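Local coordinates for ribosome inactivating type 1 protein (Iris hollandica, PDB 3MVG) that belongs to the type 1 ribosome-inactivating proteins, the single-chain members of the ribosome-inactivating protein family, at residues L27-A41 against V235-R249. Sequence-based numbering, arbitrary orientation. Where two conformers were deposited one is given.
Sequences LSSGTSVHDIPLLPA and VEKARTFCGLALLLR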
ATOM      1  N   LEU A  27      -6.043   1.763 -18.703  1.00  9.96           N
ATOM      2  CA  LEU A  27      -6.159   3.222 -18.729  1.00 10.03           C
ATOM      3  C   LEU A  27      -4.940   3.860 -19.372  1.00 10.13           C
ATOM      4  O   LEU A  27      -5.063   4.771 -20.183  1.00 10.54           O
ATOM      5  CB  LEU A  27      -6.332   3.772 -17.312  1.00 10.17           C
ATOM      6  CG  LEU A  27      -7.688   3.502 -16.662  1.00 10.10           C
ATOM      7  CD1 LEU A  27      -7.580   3.808 -15.187  1.00 11.07           C
ATOM      8  CD2 LEU A  27      -8.781   4.352 -17.296  1.00 12.64           C
ATOM      9  N   SER A  28      -3.767   3.369 -18.996  1.00  9.74           N
ATOM     10  CA  SER A  28      -2.491   3.904 -19.429  1.00 10.02           C
ATOM     11  C   SER A  28      -2.355   4.000 -20.947  1.00  9.60           C
ATOM     12  O   SER A  28      -2.837   3.148 -21.684  1.00  9.76           O
ATOM     13  CB  SER A  28      -1.400   2.988 -18.898  1.00 10.29           C
ATOM     14  OG  SER A  28      -0.132   3.411 -19.365  1.00 10.36           O
ATOM     15  N   SER A  29      -1.661   5.044 -21.393  1.00  9.41           N
ATOM     16  CA  SER A  29      -1.272   5.174 -22.799  1.00  9.77           C
ATOM     17  C   SER A  29      -0.089   4.293 -23.155  1.00 10.13           C
ATOM     18  O   SER A  29       0.275   4.209 -24.321  1.00 10.60           O
ATOM     19  CB  SER A  29      -0.891   6.617 -23.112  1.00 10.32           C
ATOM     20  OG  SER A  29       0.386   6.930 -22.576  1.00 10.27           O
ATOM     21  N   GLY A  30       0.551   3.692 -22.156  1.00  9.99           N
ATOM     22  CA  GLY A  30       1.778   2.931 -22.397  1.00 10.67           C
ATOM     23  C   GLY A  30       3.033   3.745 -22.149  1.00 10.85           C
ATOM     24  O   GLY A  30       4.062   3.195 -21.739  1.00 12.10           O
ATOM     25  N   THR A  31       2.970   5.049 -22.414  1.00 11.22           N
ATOM     26  CA  THR A  31       4.069   5.962 -22.098  1.00 11.64           C
ATOM     27  C   THR A  31       4.270   6.019 -20.586  1.00 11.68           C
ATOM     28  O   THR A  31       3.306   6.056 -19.812  1.00 11.27           O
ATOM     29  CB  THR A  31       3.812   7.367 -22.675  1.00 11.77           C
ATOM     30  OG1 THR A  31       3.710   7.270 -24.101  1.00 12.03           O
ATOM     31  CG2 THR A  31       4.935   8.348 -22.325  1.00 12.82           C
ATOM     32  N   SER A  32       5.539   6.004 -20.191  1.00 12.57           N
ATOM     33  CA  SER A  32       5.967   6.019 -18.803  1.00 13.72           C
ATOM     34  C   SER A  32       6.736   7.315 -18.575  1.00 13.62           C
ATOM     35  O   SER A  32       7.619   7.656 -19.374  1.00 14.83           O
ATOM     36  CB  SER A  32       6.894   4.823 -18.562  1.00 14.24           C
ATOM     37  OG  SER A  32       7.303   4.723 -17.209  1.00 15.64           O
ATOM     38  N   VAL A  33       6.398   8.047 -17.517  1.00 12.83           N
ATOM     39  CA  VAL A  33       7.153   9.250 -17.137  1.00 12.31           C
ATOM     40  C   VAL A  33       7.604   9.073 -15.690  1.00 11.59           C
ATOM     41  O   VAL A  33       6.770   8.949 -14.783  1.00 11.17           O
ATOM     42  CB  VAL A  33       6.318  10.549 -17.301  1.00 12.10           C
ATOM     43  CG1 VAL A  33       7.127  11.765 -16.867  1.00 14.00           C
ATOM     44  CG2 VAL A  33       5.857  10.725 -18.754  1.00 13.78           C
ATOM     45  N   HIS A  34       8.919   9.034 -15.475  1.00 11.42           N
ATOM     46  CA  HIS A  34       9.483   8.741 -14.146  1.00 11.68           C
ATOM     47  C   HIS A  34       8.847   7.508 -13.504  1.00 10.91           C
ATOM     48  O   HIS A  34       8.547   7.492 -12.305  1.00 10.99           O
ATOM     49  CB  HIS A  34       9.375   9.946 -13.214  1.00 12.67           C
ATOM     50  CG  HIS A  34      10.178  11.123 -13.664  1.00 14.12           C
ATOM     51  ND1 HIS A  34      11.552  11.159 -13.561  1.00 16.32           N
ATOM     52  CD2 HIS A  34       9.806  12.300 -14.219  1.00 14.27           C
ATOM     53  CE1 HIS A  34      11.990  12.315 -14.032  1.00 16.16           C
ATOM     54  NE2 HIS A  34      10.954  13.022 -14.442  1.00 16.56           N
ATOM     55  N   ASP A  35       8.630   6.486 -14.330  1.00 10.43           N
ATOM     56  CA  ASP A  35       8.092   5.190 -13.897  1.00 10.30           C
ATOM     57  C   ASP A  35       6.641   5.234 -13.422  1.00 10.17           C
ATOM     58  O   ASP A  35       6.196   4.336 -12.696  1.00 10.60           O
ATOM     59  CB  ASP A  35       9.022   4.499 -12.892  1.00 10.82           C
ATOM     60  CG  ASP A  35      10.325   4.080 -13.522  1.00 11.03           C
ATOM     61  OD1 ASP A  35      10.330   3.755 -14.730  1.00 12.84           O
ATOM     62  OD2 ASP A  35      11.347   4.079 -12.816  1.00 12.72           O
ATOM     63  N   ILE A  36       5.924   6.278 -13.836  0.50 10.05           N
ATOM     64  CA  ILE A  36       4.490   6.385 -13.620  0.50 10.14           C
ATOM     65  C   ILE A  36       3.815   6.426 -14.993  0.50  9.98           C
ATOM     66  O   ILE A  36       4.262   7.157 -15.885  0.50 10.12           O
ATOM     67  CB  ILE A  36       4.114   7.642 -12.807  0.50 10.33           C
ATOM     68  CG1 ILE A  36       4.987   7.761 -11.553  0.50 11.03           C
ATOM     69  CG2 ILE A  36       2.628   7.617 -12.440  0.50 10.28           C
ATOM     70  CD1 ILE A  36       4.739   9.017 -10.764  0.50 11.23           C
ATOM     71  N   PRO A  37       2.752   5.626 -15.185  1.00  9.79           N
ATOM     72  CA  PRO A  37       2.045   5.655 -16.467  1.00 10.03           C
ATOM     73  C   PRO A  37       1.435   7.014 -16.787  1.00  9.91           C
ATOM     74  O   PRO A  37       0.835   7.661 -15.921  1.00  9.84           O
ATOM     75  CB  PRO A  37       0.923   4.635 -16.271  1.00 10.25           C
ATOM     76  CG  PRO A  37       1.461   3.686 -15.270  1.00 10.82           C
ATOM     77  CD  PRO A  37       2.256   4.534 -14.320  1.00 10.25           C
ATOM     78  N   LEU A  38       1.591   7.420 -18.040  1.00  9.67           N
ATOM     79  CA  LEU A  38       0.988   8.636 -18.551  1.00  9.94           C
ATOM     80  C   LEU A  38      -0.330   8.289 -19.216  1.00  9.81           C
ATOM     81  O   LEU A  38      -0.386   7.399 -20.068  1.00  9.65           O
ATOM     82  CB  LEU A  38       1.929   9.273 -19.575  1.00 10.77           C
ATOM     83  CG  LEU A  38       1.553  10.640 -20.157  1.00 10.90           C
ATOM     84  CD1 LEU A  38       1.543  11.701 -19.078  1.00 11.56           C
ATOM     85  CD2 LEU A  38       2.542  11.012 -21.256  1.00 11.82           C
ATOM     86  N   LEU A  39      -1.399   8.967 -18.821  1.00  9.85           N
ATOM     87  CA  LEU A  39      -2.697   8.730 -19.440  1.00  9.52           C
ATOM     88  C   LEU A  39      -2.714   9.298 -20.864  1.00  9.99           C
ATOM     89  O   LEU A  39      -1.887  10.162 -21.209  1.00  9.98           O
ATOM     90  CB  LEU A  39      -3.813   9.318 -18.570  1.00 10.00           C
ATOM     91  CG  LEU A  39      -4.012   8.581 -17.236  1.00  9.21           C
ATOM     92  CD1 LEU A  39      -5.040   9.293 -16.402  1.00 10.14           C
ATOM     93  CD2 LEU A  39      -4.418   7.107 -17.430  1.00 10.03           C
ATOM     94  N   PRO A  40      -3.620   8.794 -21.718  1.00 10.35           N
ATOM     95  CA  PRO A  40      -3.653   9.245 -23.112  1.00 11.51           C
ATOM     96  C   PRO A  40      -4.076  10.699 -23.282  1.00 12.08           C
ATOM     97  O   PRO A  40      -4.658  11.313 -22.381  1.00 11.57           O
ATOM     98  CB  PRO A  40      -4.684   8.330 -23.782  1.00 12.20           C
ATOM     99  CG  PRO A  40      -5.333   7.584 -22.726  1.00 12.81           C
ATOM    100  CD  PRO A  40      -4.557   7.684 -21.463  1.00 10.48           C
ATOM    101  N   ALA A  41      -3.766  11.228 -24.459  1.00 12.99           N
ATOM    102  CA  ALA A  41      -4.373  12.463 -24.939  1.00 14.73           C
ATOM    103  C   ALA A  41      -5.797  12.161 -25.435  1.00 15.76           C
ATOM    104  O   ALA A  41      -6.070  11.059 -25.920  1.00 16.92           O
ATOM    105  CB  ALA A  41      -3.532  13.052 -26.059  1.00 15.24           C
ATOM    106  N   VAL A 235       9.910  13.874  -7.833  0.50 14.36           N
ATOM    107  CA  VAL A 235       9.152  12.782  -8.427  0.50 14.28           C
ATOM    108  C   VAL A 235       9.158  11.530  -7.560  0.50 14.25           C
ATOM    109  O   VAL A 235       8.123  10.879  -7.397  0.50 13.90           O
ATOM    110  CB  VAL A 235       9.687  12.413  -9.811  0.50 14.45           C
ATOM    111  CG1 VAL A 235       8.889  11.257 -10.352  0.50 15.04           C
ATOM    112  CG2 VAL A 235       9.609  13.606 -10.737  0.50 14.37           C
ATOM    113  N   GLU A 236      10.315  11.195  -6.996  1.00 13.82           N
ATOM    114  CA  GLU A 236      10.434   9.985  -6.197  1.00 14.42           C
ATOM    115  C   GLU A 236       9.472  10.035  -5.013  1.00 14.17           C
ATOM    116  O   GLU A 236       8.801   9.045  -4.727  1.00 13.60           O
ATOM    117  CB  GLU A 236      11.878   9.732  -5.762  1.00 15.00           C
ATOM    118  CG  GLU A 236      12.047   8.460  -4.938  1.00 17.15           C
ATOM    119  CD  GLU A 236      11.884   8.708  -3.448  0.70 18.16           C
ATOM    120  OE1 GLU A 236      12.600   9.574  -2.908  0.70 19.43           O
ATOM    121  OE2 GLU A 236      11.046   8.040  -2.808  0.70 18.62           O
ATOM    122  N   LYS A 237       9.376  11.183  -4.350  1.00 13.87           N
ATOM    123  CA  LYS A 237       8.450  11.321  -3.234  1.00 13.49           C
ATOM    124  C   LYS A 237       6.993  11.188  -3.697  1.00 12.94           C
ATOM    125  O   LYS A 237       6.182  10.539  -3.038  1.00 12.77           O
ATOM    126  CB  LYS A 237       8.667  12.638  -2.476  1.00 14.26           C
ATOM    127  CG  LYS A 237       7.837  12.743  -1.209  1.00 16.67           C
ATOM    128  CD  LYS A 237       8.422  13.701  -0.198  0.50 18.62           C
ATOM    129  CE  LYS A 237       7.640  13.653   1.100  0.50 19.64           C
ATOM    130  NZ  LYS A 237       8.056  14.719   2.053  0.50 20.84           N
ATOM    131  N   ALA A 238       6.668  11.785  -4.838  1.00 11.80           N
ATOM    132  CA  ALA A 238       5.319  11.649  -5.402  1.00 11.48           C
ATOM    133  C   ALA A 238       4.970  10.183  -5.664  1.00 11.24           C
ATOM    134  O   ALA A 238       3.873   9.726  -5.319  1.00 11.06           O
ATOM    135  CB  ALA A 238       5.193  12.468  -6.676  1.00 11.94           C
ATOM    136  N   ARG A 239       5.903   9.457  -6.271  1.00 10.45           N
ATOM    137  CA  ARG A 239       5.690   8.044  -6.566  1.00 10.79           C
ATOM    138  C   ARG A 239       5.646   7.198  -5.294  1.00 10.95           C
ATOM    139  O   ARG A 239       4.826   6.281  -5.176  1.00 10.48           O
ATOM    140  CB  ARG A 239       6.774   7.538  -7.527  1.00 10.75           C
ATOM    141  CG  ARG A 239       6.487   6.147  -8.115  1.00 11.33           C
ATOM    142  CD  ARG A 239       7.575   5.680  -9.092  1.00 12.32           C
ATOM    143  NE  ARG A 239       8.851   5.615  -8.398  1.00 12.55           N
ATOM    144  CZ  ARG A 239       9.908   6.372  -8.660  1.00 11.86           C
ATOM    145  NH1 ARG A 239       9.918   7.213  -9.689  1.00 12.77           N
ATOM    146  NH2 ARG A 239      10.978   6.252  -7.892  1.00 13.36           N
ATOM    147  N   THR A 240       6.522   7.498  -4.337  1.00 10.97           N
ATOM    148  CA  THR A 240       6.718   6.645  -3.158  1.00 11.81           C
ATOM    149  C   THR A 240       5.757   6.962  -2.013  1.00 11.75           C
ATOM    150  O   THR A 240       5.124   6.059  -1.462  1.00 12.08           O
ATOM    151  CB  THR A 240       8.166   6.750  -2.639  1.00 11.87           C
ATOM    152  OG1 THR A 240       9.061   6.356  -3.682  1.00 12.56           O
ATOM    153  CG2 THR A 240       8.403   5.861  -1.437  1.00 12.58           C
ATOM    154  N   PHE A 241       5.677   8.236  -1.644  1.00 12.20           N
ATOM    155  CA  PHE A 241       4.863   8.664  -0.513  1.00 12.84           C
ATOM    156  C   PHE A 241       3.392   8.782  -0.897  1.00 12.50           C
ATOM    157  O   PHE A 241       2.525   8.241  -0.221  1.00 13.48           O
ATOM    158  CB  PHE A 241       5.406   9.988   0.042  1.00 13.50           C
ATOM    159  CG  PHE A 241       4.615  10.543   1.195  1.00 15.23           C
ATOM    160  CD1 PHE A 241       4.926  10.190   2.502  1.00 17.59           C
ATOM    161  CD2 PHE A 241       3.574  11.435   0.975  1.00 15.65           C
ATOM    162  CE1 PHE A 241       4.197  10.710   3.575  1.00 19.68           C
ATOM    163  CE2 PHE A 241       2.842  11.957   2.038  1.00 17.33           C
ATOM    164  CZ  PHE A 241       3.155  11.592   3.337  1.00 18.71           C
ATOM    165  N   CYS A 242       3.107   9.492  -1.983  1.00 12.12           N
ATOM    166  CA  CYS A 242       1.721   9.667  -2.430  1.00 11.52           C
ATOM    167  C   CYS A 242       1.182   8.430  -3.133  1.00 10.73           C
ATOM    168  O   CYS A 242      -0.029   8.263  -3.271  1.00 11.68           O
ATOM    169  CB  CYS A 242       1.601  10.861  -3.375  1.00 11.54           C
ATOM    170  SG  CYS A 242       2.164  12.433  -2.713  1.00 14.35           S
ATOM    171  N   GLY A 243       2.079   7.577  -3.613  1.00 10.35           N
ATOM    172  CA  GLY A 243       1.661   6.463  -4.453  1.00 10.22           C
ATOM    173  C   GLY A 243       1.033   6.931  -5.755  1.00  9.66           C
ATOM    174  O   GLY A 243       0.169   6.266  -6.314  1.00  9.64           O
ATOM    175  N   LEU A 244       1.471   8.086  -6.261  1.00  9.07           N
ATOM    176  CA  LEU A 244       0.955   8.593  -7.530  1.00  9.39           C
ATOM    177  C   LEU A 244       1.181   7.532  -8.603  1.00  8.84           C
ATOM    178  O   LEU A 244       2.317   7.109  -8.823  1.00  9.16           O
ATOM    179  CB  LEU A 244       1.631   9.913  -7.892  1.00  9.49           C
ATOM    180  CG  LEU A 244       1.193  10.569  -9.194  1.00 10.02           C
ATOM    181  CD1 LEU A 244      -0.275  10.952  -9.162  1.00 11.09           C
ATOM    182  CD2 LEU A 244       2.068  11.797  -9.439  1.00 10.61           C
ATOM    183  N   ALA A 245       0.103   7.101  -9.263  1.00  8.76           N
ATOM    184  CA  ALA A 245       0.136   5.863 -10.037  1.00  8.44           C
ATOM    185  C   ALA A 245      -0.330   6.005 -11.470  1.00  8.45           C
ATOM    186  O   ALA A 245      -0.187   5.076 -12.260  1.00  8.58           O
ATOM    187  CB  ALA A 245      -0.676   4.774  -9.327  1.00  9.21           C
ATOM    188  N   LEU A 246      -0.923   7.152 -11.782  1.00  8.69           N
ATOM    189  CA  LEU A 246      -1.331   7.530 -13.134  1.00  8.90           C
ATOM    190  C   LEU A 246      -1.132   9.024 -13.245  1.00  8.99           C
ATOM    191  O   LEU A 246      -1.390   9.746 -12.277  1.00  9.41           O
ATOM    192  CB  LEU A 246      -2.814   7.232 -13.385  1.00  9.13           C
ATOM    193  CG  LEU A 246      -3.300   5.789 -13.282  1.00  8.63           C
ATOM    194  CD1 LEU A 246      -4.813   5.746 -13.336  1.00 10.44           C
ATOM    195  CD2 LEU A 246      -2.692   4.947 -14.389  1.00 10.22           C
ATOM    196  N   LEU A 247      -0.704   9.485 -14.416  1.00  9.51           N
ATOM    197  CA  LEU A 247      -0.482  10.914 -14.634  1.00  9.50           C
ATOM    198  C   LEU A 247      -1.472  11.486 -15.624  1.00  9.48           C
ATOM    199  O   LEU A 247      -1.600  10.987 -16.746  1.00  9.66           O
ATOM    200  CB  LEU A 247       0.929  11.182 -15.164  1.00  9.98           C
ATOM    201  CG  LEU A 247       2.110  10.668 -14.359  1.00  9.96           C
ATOM    202  CD1 LEU A 247       3.369  10.860 -15.172  1.00 11.53           C
ATOM    203  CD2 LEU A 247       2.227  11.344 -13.013  1.00 11.65           C
ATOM    204  N   LEU A 248      -2.160  12.555 -15.215  1.00  9.76           N
ATOM    205  CA  LEU A 248      -2.953  13.348 -16.153  1.00 10.14           C
ATOM    206  C   LEU A 248      -1.998  14.033 -17.133  1.00 10.52           C
ATOM    207  O   LEU A 248      -1.133  14.801 -16.705  1.00 10.93           O
ATOM    208  CB  LEU A 248      -3.778  14.395 -15.401  1.00 10.78           C
ATOM    209  CG  LEU A 248      -4.694  15.259 -16.268  1.00 10.98           C
ATOM    210  CD1 LEU A 248      -5.817  14.420 -16.879  1.00 11.95           C
ATOM    211  CD2 LEU A 248      -5.265  16.379 -15.431  1.00 12.60           C
ATOM    212  N   ARG A 249      -2.138  13.755 -18.425  1.00 10.91           N
ATOM    213  CA  ARG A 249      -1.202  14.306 -19.409  1.00 12.06           C
ATOM    214  C   ARG A 249      -1.295  15.829 -19.441  1.00 13.47           C
ATOM    215  O   ARG A 249      -2.384  16.401 -19.561  1.00 13.15           O
ATOM    216  CB  ARG A 249      -1.439  13.698 -20.790  1.00 11.87           C
ATOM    217  CG  ARG A 249      -0.396  14.102 -21.840  1.00 11.90           C
ATOM    218  CD  ARG A 249      -0.641  13.422 -23.173  1.00 11.98           C
ATOM    219  NE  ARG A 249      -0.500  11.972 -23.042  1.00 11.59           N
ATOM    220  CZ  ARG A 249      -0.063  11.153 -23.988  1.00 12.35           C
ATOM    221  NH1 ARG A 249       0.265  11.618 -25.193  1.00 15.54           N
ATOM    222  NH2 ARG A 249       0.043   9.856 -23.732  1.00 13.33           N
TER
HETATM  223  O   HOH W   1      -4.331  12.466 -19.856  1.00 11.11           O
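Arg249 lies along residues 38-41 at one end of this contact. Its NE donates to Leu39 O at 2.9 Å, in the carbonyl plane. NH2 adds a weak bond to the same oxygen. The chain is extended through CG and CD, then bends at chi3 (-64°), which turns the guanidinium back to that carbonyl. Leu38 CD2 lies over one face of the guanidinium, 3.7 Å from Arg249 NE. Ala41 N sits over the opposite face, offset toward the rim. Ser29 OG, which donates to Leu38 O, is at the guanidinium edge.

Leu38 and Leu247 form a single parallel beta bridge. Leu247 N donates to Pro37 O (2.8 Å), and Leu39 N donates to Leu247 O (2.9 Å). Beyond it, a water donates to Pro40 O and accepts from Arg249 N. Residues 32-37 form a beta hairpin with a two-residue loop, His34-Asp35, in a type I' turn, and the bridge ties it to the chain that follows helix 235-240.

The Leu247 side chain packs against this hairpin. Its CG meets Ile36 CG2 at 3.6 Å, and its CD1 meets Val33 CB at 3.7 Å. Ile36 brings CD1 to 3.6 Å from Leu244 O. At the turn, Arg239 NH1 donates to His34 O at 3.0 Å, from above the carbonyl plane. Arg239 NE is bound by Asn175 of the second subunit.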